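Local atomic coordinates of aspartate aminotransferase (Rhodobacter sphaeroides, PDB entry 3NRA), a protein that probably catalyses the pyridoxal-phosphate-dependent transfer of an amino group from L-aspartate to 2-oxoglutarate, giving oxaloacetate and L-glutamate. Residues 165-170 / 202-207. Numbering follows the deposited sequence. Where two conformers were deposited one is given.
Sequences AGLDLT and GQIAAL
L169 reaches across to helix 198-211 and lays its two methyl branches on Q203 and I204. L169 CD1 meets Q203 alone and rests on its aliphatic part, 4.0 Å from Q203 CB. L169 CD2 touches both residues: it comes within 4.0 Å of I204 CG1 and also lies against the CB-CG part of Q203. The CG of L169 stands anti to its own carbonyl carbon (chi1 -65°), and this directs the fork from the first turn of helix 169-177 toward helix 198-211. I204 also receives L167, which comes from the loop just before helix 169-177. Here methyl meets methyl: L167 CD2 lies 3.8 Å from I204 CD1, and the two side chains cross at about a right angle. L207, one turn after Q203, puts its CD1 3.7 Å from the backbone O of L169.

Both helices belong to the large PLP-binding domain of a class-I (fold type I) aminotransferase. They precede strands 182-186 and 214-218, which are parallel neighbours in the seven-stranded sheet. The contact therefore joins successive alpha-beta units. Further along helix 169-177, L172 continues the apolar packing against I204 and L207.

The polar end of Q203 leaves this greasy surface. A bend at chi2 (67°) turns its amide toward a water. In the modelled conformer Q203 NE2 donates to that water at 3.2 Å, and the water makes a weak bond to L169 O. Q203 was deposited in two conformers, which leaves this bridge doubtful. D168 is the N-cap of helix 169-177, with its OD1 accepting from G171 N. E200, earlier on helix 198-211, takes the backbone N-H groups of A165, G166 and L167 with its carboxylate, a polar tie beside the leucine packing.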
loop_
_atom_site.group_PDB
_atom_site.type_symbol
_atom_site.label_atom_id
_atom_site.label_comp_id
_atom_site.label_asym_id
_atom_site.label_seq_id
_atom_site.Cartn_x
_atom_site.Cartn_y
_atom_site.Cartn_z
ATOM N N ALA B 165 15.964 27.157 -7.538
ATOM C CA ALA B 165 15.828 26.431 -6.288
ATOM C C ALA B 165 17.130 26.470 -5.499
ATOM O O ALA B 165 17.106 26.590 -4.295
ATOM C CB ALA B 165 15.429 25.019 -6.548
ATOM N N GLY B 166 18.253 26.346 -6.197
ATOM C CA GLY B 166 19.577 26.425 -5.590
ATOM C C GLY B 166 20.310 25.093 -5.507
ATOM O O GLY B 166 21.214 24.948 -4.682
ATOM N N LEU B 167 19.931 24.122 -6.347
ATOM C CA LEU B 167 20.592 22.810 -6.342
ATOM C C LEU B 167 22.064 22.955 -6.712
ATOM O O LEU B 167 22.408 23.689 -7.646
ATOM C CB LEU B 167 19.914 21.831 -7.321
ATOM C CG LEU B 167 20.340 20.342 -7.204
ATOM C CD1 LEU B 167 19.936 19.734 -5.857
ATOM C CD2 LEU B 167 19.747 19.514 -8.334
ATOM N N ASP B 168 22.920 22.257 -5.956
ATOM C CA ASP B 168 24.335 22.127 -6.264
ATOM C C ASP B 168 24.530 21.118 -7.407
ATOM O O ASP B 168 24.708 19.917 -7.164
ATOM C CB ASP B 168 25.097 21.686 -5.007
ATOM C CG ASP B 168 26.561 21.408 -5.267
ATOM O OD1 ASP B 168 27.083 21.769 -6.359
ATOM O OD2 ASP B 168 27.190 20.760 -4.409
ATOM N N LEU B 169 24.547 21.623 -8.643
ATOM C CA LEU B 169 24.606 20.756 -9.831
ATOM C C LEU B 169 25.966 20.101 -10.007
ATOM O O LEU B 169 26.051 18.974 -10.503
ATOM C CB LEU B 169 24.208 21.521 -11.094
ATOM C CG LEU B 169 22.717 21.985 -11.089
ATOM C CD1 LEU B 169 22.527 23.179 -12.026
ATOM C CD2 LEU B 169 21.756 20.860 -11.431
ATOM N N THR B 170 27.021 20.776 -9.566
ATOM C CA THR B 170 28.323 20.155 -9.509
ATOM C C THR B 170 28.322 18.957 -8.541
ATOM O O THR B 170 28.875 17.915 -8.844
ATOM C CB THR B 170 29.418 21.160 -9.102
ATOM O OG1 THR B 170 29.202 22.424 -9.763
ATOM C CG2 THR B 170 30.806 20.619 -9.469
ATOM N N GLY B 202 17.146 21.430 -17.000
ATOM C CA GLY B 202 17.921 21.128 -18.199
ATOM C C GLY B 202 19.241 20.452 -17.873
ATOM O O GLY B 202 19.614 19.463 -18.502
ATOM N N GLN B 203 19.901 20.951 -16.841
ATOM C CA GLN B 203 21.178 20.390 -16.420
ATOM C C GLN B 203 20.993 19.052 -15.731
ATOM O O GLN B 203 21.812 18.168 -15.904
ATOM C CB GLN B 203 21.964 21.372 -15.520
ATOM C CG GLN B 203 23.448 20.911 -15.162
ATOM C CD GLN B 203 24.398 20.875 -16.372
ATOM O OE1 GLN B 203 23.982 21.062 -17.518
ATOM N NE2 GLN B 203 25.682 20.645 -16.105
ATOM N N ILE B 204 19.900 18.896 -14.977
ATOM C CA ILE B 204 19.590 17.601 -14.370
ATOM C C ILE B 204 19.358 16.586 -15.472
ATOM O O ILE B 204 19.878 15.488 -15.415
ATOM C CB ILE B 204 18.339 17.647 -13.437
ATOM C CG1 ILE B 204 18.693 18.296 -12.075
ATOM C CG2 ILE B 204 17.783 16.222 -13.204
ATOM C CD1 ILE B 204 17.483 18.713 -11.258
ATOM N N ALA B 205 18.581 16.965 -16.483
ATOM C CA ALA B 205 18.336 16.095 -17.607
ATOM C C ALA B 205 19.637 15.719 -18.324
ATOM O O ALA B 205 19.844 14.548 -18.648
ATOM C CB ALA B 205 17.345 16.757 -18.605
ATOM N N ALA B 206 20.491 16.712 -18.586
ATOM C CA ALA B 206 21.760 16.486 -19.307
ATOM C C ALA B 206 22.717 15.609 -18.502
ATOM O O ALA B 206 23.356 14.705 -19.052
ATOM C CB ALA B 206 22.439 17.852 -19.683
ATOM N N LEU B 207 22.802 15.849 -17.197
ATOM C CA LEU B 207 23.709 15.047 -16.346
ATOM C C LEU B 207 23.244 13.589 -16.275
ATOM O O LEU B 207 24.044 12.673 -16.453
ATOM C CB LEU B 207 23.833 15.639 -14.946
ATOM C CG LEU B 207 24.644 16.938 -14.826
ATOM C CD1 LEU B 207 24.412 17.554 -13.447
ATOM C CD2 LEU B 207 26.147 16.723 -15.110
HETATM O O HOH W 1 27.298 20.240 -13.412
#